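Local coordinates for protein Niban 2 (Homo sapiens, PDB 7CTP) that may help suppress apoptosis and may promote melanoma cell invasion, here seen as the portion holding its PH domain and a largely helical body, at residues Val444-Thr449 / Glu473-Lys478; Asn136-Thr141 / Glu247-Leu252; Gln339-Ser344 / Asp414-Arg419; Leu186-Arg191 / Ser403-Met408. All coordinates share one frame; numbering follows the deposited sequence.

How the interactions relate
Interactions 1 and 4 are buried, whereas interactions 2 and 3 are partly buried and each tie a loop to a helix or its start. Interaction 1 is apolar, methyl against methyl and ring edge, between helices 422-455 and 464-511. Interaction 4 joins the last PH-domain helix to the short helix 402-405 by a cation-pi stack and lies closest to the chain's centre. Interaction 2 also leaves the PH domain, but from a loop, with a lysine bonded to a backbone carbonyl. Interaction 3 lies within the helical part, an amide stacked on a tyrosine. Interactions 1 and 2 lie on opposite sides of the chain's centre, their own centres about 55 Å apart.

Interaction 1 (Val444-Thr449 / Glu473-Lys478); sequences VYTFET and ERVLKK
V475 lays its CG2 methyl against two consecutive residues of the facing helix, T446 and F447. The methyl sits 3.9 Å from CA of F447 and 4.0 Å from CG2 of T446, so it reaches backbone as well as side chain. Two long helices meet here, 422-455 and 464-511, running roughly antiparallel: the local axes approach to 9.7 Å and their directions differ by 146°. The CA atoms of F447 and V475 are the nearest pair across the segments, 6.2 Å apart.

T446 turns its methyl and hydroxyl to different tasks. With CG2 anti to the backbone N, the methyl faces helix 464-511 and the side chain slides past V475 in the opposite direction. OG1 stands beside the backbone N and hydrogen-bonds to O of N442, one turn back, and to N of L58 in a nearby loop. The same T446 methyl also meets the aliphatic part of K478, at CD.

F447 offers V475 the edge of its ring rather than a face: CD1 lies 4.2 Å from CG2 of V475, near the ring plane. Around this pair, V368 and F364 of helix 342-378 pack on F447 and V475 respectively, and L391 of helix 384-391 also touches the phenylalanine, making a shared apolar interior for several helices.

Across the two segments the meeting is wholly one of carbon with carbon, and the threonine hydroxyl is satisfied elsewhere. The pairing therefore rests on shape and the burial of apolar surface, with no directional bond between 444-449 and 473-478 to set how they slide past one another.

Interaction 2 (Asn136-Thr141 / Glu247-Leu252); sequences NSLPGT and ELKAEL
K249 reaches from helix 232-252 to S137, in the PH-domain loop that leads from helix 127-134 towards strand 157-162, and so ties that domain to a helix further along the chain. Its CG stands anti to the backbone N (chi1 -165°), which starts the side chain towards the loop. The next torsion is extended, but the chain bends at chi3 (-80°) and swings the ammonium round to the carbonyl of S137. NZ then donates to O of S137 over 2.8 Å, in the carbonyl plane and on a lone pair, with a C=O...N angle of 137°.

The aliphatic stem is used as well. L138 points neither at the helix nor away from it along its first bond, yet its CD2 methyl comes within 3.7 Å of CG of K249, and the two side chains cross obliquely. Shortened to an alanine here, the residue would probably leave the S137 carbonyl without this donor and open a gap beside the L138 methyl.

The loop has other supports. S137 spends its hydroxyl on O of I134, at the end of the preceding helix, while Q264 and R263 of helix 260-337 touch S137 and L138. W267 of that same long helix packs on K249. The bend also wraps the lysine stem round the carbonyl oxygen, O of S137 lying 3.0 Å from CD and 3.1 Å from CE of K249.

Interaction 3 (Gln339-Ser344 / Asp414-Arg419); sequences QPYIPS and DGLQQR
Y341 and Q418 form an amide-aromatic stack, where a type I beta turn, G415 to Q418, meets the start of helix 342-378 in the helical part of the chain. The amide lies nearly flat over one ring face, the two planes only 12° apart. NE2 of Q418 stands over the middle of the ring, 3.4 Å above its plane, and is 3.7 Å from CE2 of Y341. CD of Q418 lies nearer the phenol end, at 3.7 Å from CZ of Y341, although the two side chains as a whole cross at about a right angle. Q418 owes this pose to a bend at chi2 (74°), which folds the amide over the ring.

Beside the stack, L416 brings its CD2 methyl to 4.0 Å from CB of Y341 and approaches the ring obliquely. The tyrosine thus rests on both a leucine and an amide of one turn. A serine in place of Y341 would probably leave the Q418 amide free to turn and uncover the L416 methyl.

Further out, the turn is closed by N of Q418 bonded to O of G415, and N of G415 bonds to O of R419, holding both ends of the loop together. F502 of helix 464-511 touches L416. I342, next in the chain after the tyrosine, packs on L495 of that helix and on A551 of helix 532-555. On the ring face opposite the amide lies P340, its CB 3.9 Å above the plane of Y341 and displaced from the ring centre.

Interaction 4 (Leu186-Arg191 / Ser403-Met408); sequences LQDCIR and SCYEKM
This is a buried cation-pi contact between R191, on the helix 176-194 that closes the PH domain, and Y405, on the short helix 402-405 of the helical part. The guanidinium lies flat over one face of the tyrosine ring: CZ of R191 is 3.9 Å from the ring centroid, and the planes differ by 24°. CG of R191 is anti to the backbone N (chi1 -176°), and a bend at chi3 lays the guanidinium over the ring. It sits towards one side, with NH2 of R191 closest at 3.4 Å from CE2 of Y405.

The group is probably kept in place by bonds around its edge: NH2 of R191 donates to OD1 of D188, one turn earlier, over 2.9 Å, NE to Q433 of helix 422-455, and NH1 also has a partner. The D188 salt bridge lies in the guanidinium plane but meets the carboxylate from above its own plane. OD1 of D188 also approaches Y405, 4.0 Å from CE2, with the carboxylate nearly perpendicular to the ring. The negative partner beside the buried arginine probably offsets its charge.

Q433 links both sides, as it also donates to O of Y405, while Q402 donates to OD1 of D188. Helix 422-455 lies against the contact, its R437 touching Y405, while helix 176-194 leans with L186 and I190 on I123 of PH strand 122-124, and C404 rests on helix 342-378.

Interaction 1 (Val444-Thr449 / Glu473-Lys478)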
loop_
_atom_site.group_PDB
_atom_site.type_symbol
_atom_site.label_atom_id
_atom_site.label_comp_id
_atom_site.label_asym_id
_atom_site.label_seq_id
_atom_site.Cartn_x
_atom_site.Cartn_y
_atom_site.Cartn_z
ATOM N N VAL A 444 7.619 -1.194 21.037
ATOM C CA VAL A 444 7.308 -2.202 22.046
ATOM C C VAL A 444 8.301 -3.356 21.981
ATOM O O VAL A 444 8.677 -3.915 23.017
ATOM C CB VAL A 444 5.851 -2.685 21.920
ATOM C CG1 VAL A 444 4.896 -1.513 22.148
ATOM C CG2 VAL A 444 5.616 -3.351 20.585
ATOM N N TYR A 445 8.762 -3.722 20.778
ATOM C CA TYR A 445 9.785 -4.766 20.684
ATOM C C TYR A 445 11.069 -4.322 21.372
ATOM O O TYR A 445 11.681 -5.082 22.135
ATOM C CB TYR A 445 10.066 -5.119 19.223
ATOM C CG TYR A 445 11.181 -6.140 19.072
ATOM C CD1 TYR A 445 10.984 -7.469 19.431
ATOM C CD2 TYR A 445 12.429 -5.769 18.590
ATOM C CE1 TYR A 445 11.994 -8.402 19.306
ATOM C CE2 TYR A 445 13.450 -6.699 18.462
ATOM C CZ TYR A 445 13.223 -8.012 18.821
ATOM O OH TYR A 445 14.232 -8.950 18.695
ATOM N N THR A 446 11.500 -3.090 21.093
ATOM C CA THR A 446 12.689 -2.548 21.741
ATOM C C THR A 446 12.513 -2.498 23.254
ATOM O O THR A 446 13.413 -2.891 24.010
ATOM C CB THR A 446 12.993 -1.155 21.195
ATOM O OG1 THR A 446 13.194 -1.228 19.777
ATOM C CG2 THR A 446 14.245 -0.594 21.853
ATOM N N PHE A 447 11.352 -2.019 23.714
ATOM C CA PHE A 447 11.098 -1.946 25.150
ATOM C C PHE A 447 11.210 -3.319 25.797
ATOM O O PHE A 447 11.845 -3.470 26.846
ATOM C CB PHE A 447 9.719 -1.348 25.439
ATOM C CG PHE A 447 9.446 -1.168 26.912
ATOM C CD1 PHE A 447 10.012 -0.108 27.608
ATOM C CD2 PHE A 447 8.655 -2.078 27.606
ATOM C CE1 PHE A 447 9.782 0.052 28.969
ATOM C CE2 PHE A 447 8.420 -1.923 28.963
ATOM C CZ PHE A 447 8.979 -0.858 29.643
ATOM N N GLU A 448 10.595 -4.331 25.181
ATOM C CA GLU A 448 10.646 -5.681 25.736
ATOM C C GLU A 448 12.081 -6.188 25.793
ATOM O O GLU A 448 12.537 -6.695 26.827
ATOM C CB GLU A 448 9.782 -6.636 24.911
ATOM C CG GLU A 448 9.866 -8.080 25.408
ATOM C CD GLU A 448 8.897 -9.016 24.718
ATOM O OE1 GLU A 448 8.373 -8.659 23.640
ATOM O OE2 GLU A 448 8.668 -10.120 25.256
ATOM N N THR A 449 12.811 -6.045 24.685
ATOM C CA THR A 449 14.176 -6.554 24.618
ATOM C C THR A 449 15.076 -5.861 25.633
ATOM O O THR A 449 15.851 -6.514 26.343
ATOM C CB THR A 449 14.724 -6.390 23.205
ATOM O OG1 THR A 449 13.793 -6.952 22.273
ATOM C CG2 THR A 449 16.057 -7.112 23.065
ATOM N N GLU A 473 12.420 5.695 29.159
ATOM C CA GLU A 473 13.031 6.946 28.720
ATOM C C GLU A 473 14.062 6.702 27.619
ATOM O O GLU A 473 14.207 7.522 26.705
ATOM C CB GLU A 473 13.656 7.669 29.914
ATOM C CG GLU A 473 13.749 9.186 29.775
ATOM C CD GLU A 473 12.398 9.862 29.555
ATOM O OE1 GLU A 473 11.404 9.474 30.209
ATOM O OE2 GLU A 473 12.339 10.791 28.716
ATOM N N ARG A 474 14.776 5.571 27.681
ATOM C CA ARG A 474 15.727 5.233 26.623
ATOM C C ARG A 474 15.013 4.929 25.312
ATOM O O ARG A 474 15.491 5.310 24.236
ATOM C CB ARG A 474 16.580 4.034 27.027
ATOM C CG ARG A 474 17.784 4.370 27.880
ATOM C CD ARG A 474 18.494 3.104 28.333
ATOM N NE ARG A 474 19.170 2.414 27.236
ATOM C CZ ARG A 474 19.375 1.100 27.197
ATOM N NH1 ARG A 474 18.954 0.331 28.194
ATOM N NH2 ARG A 474 20.001 0.552 26.161
ATOM N N VAL A 475 13.895 4.206 25.382
ATOM C CA VAL A 475 13.168 3.849 24.168
ATOM C C VAL A 475 12.526 5.087 23.552
ATOM O O VAL A 475 12.474 5.235 22.325
ATOM C CB VAL A 475 12.140 2.742 24.475
ATOM C CG1 VAL A 475 11.281 2.426 23.246
ATOM C CG2 VAL A 475 12.860 1.491 24.949
ATOM N N LEU A 476 12.052 6.009 24.392
ATOM C CA LEU A 476 11.469 7.245 23.882
ATOM C C LEU A 476 12.486 8.070 23.095
ATOM O O LEU A 476 12.140 8.686 22.078
ATOM C CB LEU A 476 10.885 8.064 25.034
ATOM C CG LEU A 476 9.621 7.523 25.705
ATOM C CD1 LEU A 476 9.294 8.348 26.954
ATOM C CD2 LEU A 476 8.426 7.494 24.737
ATOM N N LYS A 477 13.747 8.107 23.544
ATOM C CA LYS A 477 14.748 8.860 22.784
ATOM C C LYS A 477 15.058 8.175 21.458
ATOM O O LYS A 477 15.203 8.846 20.428
ATOM C CB LYS A 477 16.026 9.071 23.607
ATOM C CG LYS A 477 15.769 9.811 24.914
ATOM C CD LYS A 477 16.889 10.734 25.378
ATOM C CE LYS A 477 16.522 11.401 26.714
ATOM N NZ LYS A 477 16.580 10.472 27.891
ATOM N N LYS A 478 15.130 6.839 21.453
ATOM C CA LYS A 478 15.283 6.127 20.186
ATOM C C LYS A 478 14.071 6.357 19.292
ATOM O O LYS A 478 14.212 6.544 18.076
ATOM C CB LYS A 478 15.495 4.631 20.427
ATOM C CG LYS A 478 16.753 4.293 21.243
ATOM C CD LYS A 478 16.798 2.809 21.585
ATOM C CE LYS A 478 17.967 2.481 22.515
ATOM N NZ LYS A 478 19.285 2.651 21.842
#

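Interaction 2 (Asn136-Thr141 / Glu247-Leu252)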
loop_
_atom_site.group_PDB
_atom_site.type_symbol
_atom_site.label_atom_id
_atom_site.label_comp_id
_atom_site.label_asym_id
_atom_site.label_seq_id
_atom_site.Cartn_x
_atom_site.Cartn_y
_atom_site.Cartn_z
ATOM N N ASN A 136 -23.331 5.805 -10.871
ATOM C CA ASN A 136 -22.914 6.150 -12.227
ATOM C C ASN A 136 -21.957 5.119 -12.811
ATOM O O ASN A 136 -21.164 5.430 -13.703
ATOM C CB ASN A 136 -22.297 7.549 -12.252
ATOM C CG ASN A 136 -23.322 8.624 -11.943
ATOM O OD1 ASN A 136 -24.151 8.968 -12.790
ATOM N ND2 ASN A 136 -23.286 9.138 -10.722
ATOM N N SER A 137 -22.031 3.884 -12.317
ATOM C CA SER A 137 -21.191 2.827 -12.865
ATOM C C SER A 137 -21.619 2.449 -14.275
ATOM O O SER A 137 -20.817 1.901 -15.031
ATOM C CB SER A 137 -21.214 1.604 -11.952
ATOM O OG SER A 137 -22.535 1.162 -11.713
ATOM N N LEU A 138 -22.868 2.731 -14.643
ATOM C CA LEU A 138 -23.320 2.587 -16.009
ATOM C C LEU A 138 -23.804 3.941 -16.514
ATOM O O LEU A 138 -24.332 4.737 -15.729
ATOM C CB LEU A 138 -24.435 1.535 -16.106
ATOM C CG LEU A 138 -23.980 0.145 -15.636
ATOM C CD1 LEU A 138 -25.159 -0.795 -15.390
ATOM C CD2 LEU A 138 -22.988 -0.470 -16.641
ATOM N N PRO A 139 -23.606 4.253 -17.790
ATOM C CA PRO A 139 -23.805 5.630 -18.253
ATOM C C PRO A 139 -25.273 5.974 -18.434
ATOM O O PRO A 139 -26.137 5.107 -18.578
ATOM C CB PRO A 139 -23.078 5.652 -19.601
ATOM C CG PRO A 139 -23.266 4.264 -20.104
ATOM C CD PRO A 139 -23.150 3.374 -18.886
ATOM N N GLY A 140 -25.535 7.283 -18.433
ATOM C CA GLY A 140 -26.839 7.818 -18.770
ATOM C C GLY A 140 -27.888 7.710 -17.690
ATOM O O GLY A 140 -29.074 7.930 -17.972
ATOM N N THR A 141 -27.485 7.394 -16.457
ATOM C CA THR A 141 -28.446 7.095 -15.402
ATOM C C THR A 141 -29.351 8.278 -15.103
ATOM O O THR A 141 -30.564 8.115 -14.921
ATOM C CB THR A 141 -27.715 6.682 -14.133
ATOM O OG1 THR A 141 -26.665 5.766 -14.473
ATOM C CG2 THR A 141 -28.684 6.021 -13.197
ATOM N N GLU A 247 -14.301 -0.750 -22.292
ATOM C CA GLU A 247 -14.885 -1.312 -23.506
ATOM C C GLU A 247 -15.792 -2.495 -23.174
ATOM O O GLU A 247 -16.802 -2.710 -23.848
ATOM C CB GLU A 247 -13.790 -1.691 -24.509
ATOM C CG GLU A 247 -12.986 -2.884 -24.109
ATOM C CD GLU A 247 -11.763 -3.151 -24.992
ATOM O OE1 GLU A 247 -11.949 -3.653 -26.125
ATOM O OE2 GLU A 247 -10.619 -2.906 -24.538
ATOM N N LEU A 248 -15.472 -3.262 -22.122
ATOM C CA LEU A 248 -16.368 -4.348 -21.730
ATOM C C LEU A 248 -17.697 -3.797 -21.236
ATOM O O LEU A 248 -18.761 -4.342 -21.554
ATOM C CB LEU A 248 -15.718 -5.234 -20.664
ATOM C CG LEU A 248 -16.400 -6.565 -20.352
ATOM C CD1 LEU A 248 -16.331 -7.505 -21.554
ATOM C CD2 LEU A 248 -15.784 -7.215 -19.115
ATOM N N LYS A 249 -17.651 -2.715 -20.459
ATOM C CA LYS A 249 -18.870 -2.050 -20.014
ATOM C C LYS A 249 -19.642 -1.464 -21.192
ATOM O O LYS A 249 -20.874 -1.558 -21.245
ATOM C CB LYS A 249 -18.507 -0.962 -19.005
ATOM C CG LYS A 249 -19.665 -0.421 -18.187
ATOM C CD LYS A 249 -19.151 0.589 -17.165
ATOM C CE LYS A 249 -18.563 -0.084 -15.931
ATOM N NZ LYS A 249 -18.200 0.913 -14.868
ATOM N N ALA A 250 -18.928 -0.855 -22.144
ATOM C CA ALA A 250 -19.583 -0.287 -23.321
ATOM C C ALA A 250 -20.291 -1.364 -24.133
ATOM O O ALA A 250 -21.339 -1.107 -24.739
ATOM C CB ALA A 250 -18.566 0.461 -24.184
ATOM N N GLU A 251 -19.742 -2.577 -24.151
ATOM C CA GLU A 251 -20.318 -3.645 -24.961
ATOM C C GLU A 251 -21.465 -4.345 -24.237
ATOM O O GLU A 251 -22.524 -4.590 -24.825
ATOM C CB GLU A 251 -19.232 -4.651 -25.337
ATOM C CG GLU A 251 -19.726 -5.804 -26.202
ATOM C CD GLU A 251 -18.603 -6.461 -26.973
ATOM O OE1 GLU A 251 -17.514 -6.640 -26.386
ATOM O OE2 GLU A 251 -18.807 -6.798 -28.159
ATOM N N LEU A 252 -21.273 -4.668 -22.959
ATOM C CA LEU A 252 -22.257 -5.456 -22.227
ATOM C C LEU A 252 -23.352 -4.614 -21.588
ATOM O O LEU A 252 -24.474 -5.108 -21.406
ATOM C CB LEU A 252 -21.562 -6.274 -21.138
ATOM C CG LEU A 252 -20.669 -7.397 -21.662
ATOM C CD1 LEU A 252 -20.151 -8.228 -20.503
ATOM C CD2 LEU A 252 -21.426 -8.283 -22.644
#

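Interaction 3 (Gln339-Ser344 / Asp414-Arg419)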
loop_
_atom_site.group_PDB
_atom_site.type_symbol
_atom_site.label_atom_id
_atom_site.label_comp_id
_atom_site.label_asym_id
_atom_site.label_seq_id
_atom_site.Cartn_x
_atom_site.Cartn_y
_atom_site.Cartn_z
ATOM N N GLN A 339 8.358 24.330 -7.895
ATOM C CA GLN A 339 8.963 24.997 -6.744
ATOM C C GLN A 339 7.997 25.880 -5.960
ATOM O O GLN A 339 8.035 25.823 -4.719
ATOM C CB GLN A 339 10.181 25.807 -7.216
ATOM C CG GLN A 339 11.103 26.271 -6.102
ATOM C CD GLN A 339 10.552 27.452 -5.323
ATOM O OE1 GLN A 339 10.055 28.423 -5.904
ATOM N NE2 GLN A 339 10.617 27.363 -3.995
ATOM N N PRO A 340 7.120 26.683 -6.580
ATOM C CA PRO A 340 6.242 27.551 -5.777
ATOM C C PRO A 340 5.294 26.799 -4.876
ATOM O O PRO A 340 4.822 27.367 -3.884
ATOM C CB PRO A 340 5.466 28.342 -6.835
ATOM C CG PRO A 340 6.328 28.338 -8.027
ATOM C CD PRO A 340 7.002 26.998 -8.017
ATOM N N TYR A 341 4.990 25.546 -5.189
ATOM C CA TYR A 341 3.930 24.823 -4.504
ATOM C C TYR A 341 4.444 23.764 -3.542
ATOM O O TYR A 341 3.649 23.222 -2.765
ATOM C CB TYR A 341 2.991 24.191 -5.534
ATOM C CG TYR A 341 2.501 25.199 -6.544
ATOM C CD1 TYR A 341 1.481 26.089 -6.219
ATOM C CD2 TYR A 341 3.077 25.290 -7.804
ATOM C CE1 TYR A 341 1.037 27.025 -7.130
ATOM C CE2 TYR A 341 2.640 26.225 -8.726
ATOM C CZ TYR A 341 1.617 27.091 -8.382
ATOM O OH TYR A 341 1.162 28.028 -9.285
ATOM N N ILE A 342 5.745 23.479 -3.555
ATOM C CA ILE A 342 6.304 22.471 -2.648
ATOM C C ILE A 342 6.043 22.800 -1.184
ATOM O O ILE A 342 5.674 21.893 -0.419
ATOM C CB ILE A 342 7.786 22.252 -2.949
ATOM C CG1 ILE A 342 7.966 21.733 -4.376
ATOM C CG2 ILE A 342 8.395 21.272 -1.962
ATOM C CD1 ILE A 342 6.978 20.650 -4.732
ATOM N N PRO A 343 6.215 24.050 -0.711
ATOM C CA PRO A 343 5.952 24.314 0.715
ATOM C C PRO A 343 4.530 23.994 1.138
ATOM O O PRO A 343 4.324 23.387 2.194
ATOM C CB PRO A 343 6.276 25.808 0.849
ATOM C CG PRO A 343 7.264 26.061 -0.225
ATOM C CD PRO A 343 6.791 25.238 -1.374
ATOM N N SER A 344 3.538 24.374 0.330
ATOM C CA SER A 344 2.147 24.135 0.701
ATOM C C SER A 344 1.831 22.644 0.739
ATOM O O SER A 344 1.135 22.173 1.646
ATOM C CB SER A 344 1.208 24.851 -0.262
ATOM O OG SER A 344 -0.135 24.645 0.138
ATOM N N ASP A 414 -3.345 18.749 -2.552
ATOM C CA ASP A 414 -3.540 19.196 -3.923
ATOM C C ASP A 414 -2.507 18.539 -4.826
ATOM O O ASP A 414 -1.402 18.201 -4.396
ATOM C CB ASP A 414 -3.400 20.714 -4.036
ATOM C CG ASP A 414 -4.680 21.459 -3.710
ATOM O OD1 ASP A 414 -5.670 20.827 -3.282
ATOM O OD2 ASP A 414 -4.689 22.694 -3.891
ATOM N N GLY A 415 -2.882 18.338 -6.084
ATOM C CA GLY A 415 -1.919 18.002 -7.107
ATOM C C GLY A 415 -1.282 19.267 -7.644
ATOM O O GLY A 415 -1.487 20.372 -7.137
ATOM N N LEU A 416 -0.488 19.098 -8.698
ATOM C CA LEU A 416 0.198 20.233 -9.293
ATOM C C LEU A 416 -0.626 20.910 -10.389
ATOM O O LEU A 416 -0.085 21.710 -11.162
ATOM C CB LEU A 416 1.567 19.794 -9.809
ATOM C CG LEU A 416 2.594 19.772 -8.680
ATOM C CD1 LEU A 416 3.906 19.199 -9.177
ATOM C CD2 LEU A 416 2.803 21.168 -8.105
ATOM N N GLN A 417 -1.914 20.598 -10.478
ATOM C CA GLN A 417 -2.875 21.480 -11.120
ATOM C C GLN A 417 -3.587 22.363 -10.098
ATOM O O GLN A 417 -4.571 23.029 -10.440
ATOM C CB GLN A 417 -3.876 20.667 -11.951
ATOM C CG GLN A 417 -4.405 19.395 -11.286
ATOM C CD GLN A 417 -3.616 18.135 -11.634
ATOM O OE1 GLN A 417 -3.259 17.906 -12.791
ATOM N NE2 GLN A 417 -3.337 17.315 -10.621
ATOM N N GLN A 418 -3.075 22.399 -8.858
ATOM C CA GLN A 418 -3.633 23.181 -7.743
ATOM C C GLN A 418 -5.080 22.788 -7.453
ATOM O O GLN A 418 -5.945 23.637 -7.216
ATOM C CB GLN A 418 -3.507 24.688 -7.989
ATOM C CG GLN A 418 -2.075 25.202 -7.844
ATOM C CD GLN A 418 -1.207 24.807 -9.022
ATOM O OE1 GLN A 418 -1.436 25.253 -10.147
ATOM N NE2 GLN A 418 -0.215 23.950 -8.775
ATOM N N ARG A 419 -5.332 21.481 -7.471
ATOM C CA ARG A 419 -6.647 20.899 -7.244
ATOM C C ARG A 419 -6.478 19.684 -6.347
ATOM O O ARG A 419 -5.461 18.988 -6.433
ATOM C CB ARG A 419 -7.310 20.477 -8.567
ATOM C CG ARG A 419 -7.677 21.621 -9.485
ATOM C CD ARG A 419 -8.368 21.111 -10.739
ATOM N NE ARG A 419 -8.681 22.174 -11.690
ATOM C CZ ARG A 419 -9.181 21.973 -12.908
ATOM N NH1 ARG A 419 -9.436 23.007 -13.698
ATOM N NH2 ARG A 419 -9.424 20.742 -13.338
#

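Interaction 4 (Leu186-Arg191 / Ser403-Met408)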
loop_
_atom_site.group_PDB
_atom_site.type_symbol
_atom_site.label_atom_id
_atom_site.label_comp_id
_atom_site.label_asym_id
_atom_site.label_seq_id
_atom_site.Cartn_x
_atom_site.Cartn_y
_atom_site.Cartn_z
ATOM N N LEU A 186 -12.204 -3.931 10.218
ATOM C CA LEU A 186 -12.148 -4.107 8.767
ATOM C C LEU A 186 -11.246 -3.066 8.120
ATOM O O LEU A 186 -10.588 -3.363 7.111
ATOM C CB LEU A 186 -13.552 -4.072 8.165
ATOM C CG LEU A 186 -14.424 -5.263 8.591
ATOM C CD1 LEU A 186 -15.839 -5.107 8.059
ATOM C CD2 LEU A 186 -13.796 -6.570 8.134
ATOM N N GLN A 187 -11.196 -1.845 8.675
ATOM C CA GLN A 187 -10.211 -0.866 8.217
ATOM C C GLN A 187 -8.799 -1.400 8.389
ATOM O O GLN A 187 -7.945 -1.204 7.514
ATOM C CB GLN A 187 -10.341 0.456 8.979
ATOM C CG GLN A 187 -11.428 1.399 8.510
ATOM C CD GLN A 187 -11.574 2.611 9.421
ATOM O OE1 GLN A 187 -10.934 2.705 10.472
ATOM N NE2 GLN A 187 -12.424 3.541 9.022
ATOM N N ASP A 188 -8.528 -2.055 9.525
ATOM C CA ASP A 188 -7.221 -2.679 9.745
ATOM C C ASP A 188 -6.954 -3.786 8.730
ATOM O O ASP A 188 -5.829 -3.924 8.236
ATOM C CB ASP A 188 -7.121 -3.266 11.158
ATOM C CG ASP A 188 -7.059 -2.211 12.256
ATOM O OD1 ASP A 188 -7.067 -0.997 11.944
ATOM O OD2 ASP A 188 -7.001 -2.616 13.449
ATOM N N CYS A 189 -7.974 -4.602 8.436
ATOM C CA CYS A 189 -7.852 -5.654 7.425
ATOM C C CYS A 189 -7.451 -5.073 6.075
ATOM O O CYS A 189 -6.543 -5.583 5.405
ATOM C CB CYS A 189 -9.176 -6.406 7.279
ATOM S SG CYS A 189 -9.591 -7.521 8.655
ATOM N N ILE A 190 -8.158 -4.025 5.639
ATOM C CA ILE A 190 -7.883 -3.418 4.335
ATOM C C ILE A 190 -6.470 -2.857 4.300
ATOM O O ILE A 190 -5.722 -3.058 3.333
ATOM C CB ILE A 190 -8.922 -2.328 4.024
ATOM C CG1 ILE A 190 -10.305 -2.950 3.816
ATOM C CG2 ILE A 190 -8.469 -1.510 2.824
ATOM C CD1 ILE A 190 -11.439 -1.919 3.850
ATOM N N ARG A 191 -6.086 -2.127 5.352
ATOM C CA ARG A 191 -4.753 -1.533 5.388
ATOM C C ARG A 191 -3.682 -2.609 5.335
ATOM O O ARG A 191 -2.674 -2.463 4.624
ATOM C CB ARG A 191 -4.603 -0.685 6.654
ATOM C CG ARG A 191 -3.291 0.077 6.789
ATOM C CD ARG A 191 -3.190 0.719 8.190
ATOM N NE ARG A 191 -4.307 1.628 8.461
ATOM C CZ ARG A 191 -5.293 1.370 9.312
ATOM N NH1 ARG A 191 -6.269 2.257 9.474
ATOM N NH2 ARG A 191 -5.318 0.225 9.986
ATOM N N SER A 403 -6.729 5.862 17.511
ATOM C CA SER A 403 -6.534 7.301 17.697
ATOM C C SER A 403 -5.303 7.800 16.949
ATOM O O SER A 403 -5.244 8.976 16.571
ATOM C CB SER A 403 -6.438 7.639 19.187
ATOM O OG SER A 403 -5.229 7.151 19.750
ATOM N N CYS A 404 -4.314 6.926 16.719
ATOM C CA CYS A 404 -3.165 7.302 15.898
ATOM C C CYS A 404 -3.553 7.384 14.427
ATOM O O CYS A 404 -3.257 8.374 13.748
ATOM C CB CYS A 404 -2.019 6.302 16.080
ATOM S SG CYS A 404 -1.659 5.838 17.791
ATOM N N TYR A 405 -4.200 6.332 13.921
ATOM C CA TYR A 405 -4.577 6.281 12.513
ATOM C C TYR A 405 -5.516 7.432 12.163
ATOM O O TYR A 405 -5.416 8.023 11.078
ATOM C CB TYR A 405 -5.227 4.928 12.207
ATOM C CG TYR A 405 -4.322 3.704 12.366
ATOM C CD1 TYR A 405 -2.968 3.764 12.066
ATOM C CD2 TYR A 405 -4.840 2.484 12.803
ATOM C CE1 TYR A 405 -2.134 2.633 12.203
ATOM C CE2 TYR A 405 -4.022 1.348 12.937
ATOM C CZ TYR A 405 -2.672 1.442 12.635
ATOM O OH TYR A 405 -1.856 0.341 12.761
ATOM N N GLU A 406 -6.408 7.785 13.098
ATOM C CA GLU A 406 -7.393 8.844 12.872
ATOM C C GLU A 406 -6.743 10.187 12.555
ATOM O O GLU A 406 -7.365 11.033 11.900
ATOM C CB GLU A 406 -8.301 8.984 14.099
ATOM C CG GLU A 406 -9.517 9.914 13.903
ATOM C CD GLU A 406 -9.234 11.373 14.258
ATOM O OE1 GLU A 406 -8.189 11.665 14.884
ATOM O OE2 GLU A 406 -10.075 12.232 13.909
ATOM N N LYS A 407 -5.501 10.407 13.005
ATOM C CA LYS A 407 -4.842 11.687 12.742
ATOM C C LYS A 407 -4.669 11.939 11.251
ATOM O O LYS A 407 -4.582 13.097 10.824
ATOM C CB LYS A 407 -3.486 11.751 13.450
ATOM C CG LYS A 407 -3.554 11.644 14.966
ATOM C CD LYS A 407 -4.378 12.779 15.578
ATOM C CE LYS A 407 -4.191 12.812 17.096
ATOM N NZ LYS A 407 -5.277 13.589 17.775
ATOM N N MET A 408 -4.639 10.881 10.436
ATOM C CA MET A 408 -4.434 11.065 9.000
ATOM C C MET A 408 -5.706 11.406 8.245
ATOM O O MET A 408 -5.616 11.826 7.089
ATOM C CB MET A 408 -3.823 9.810 8.364
ATOM C CG MET A 408 -2.425 9.475 8.836
ATOM S SD MET A 408 -1.269 10.849 8.746
ATOM C CE MET A 408 -1.370 11.316 7.020
#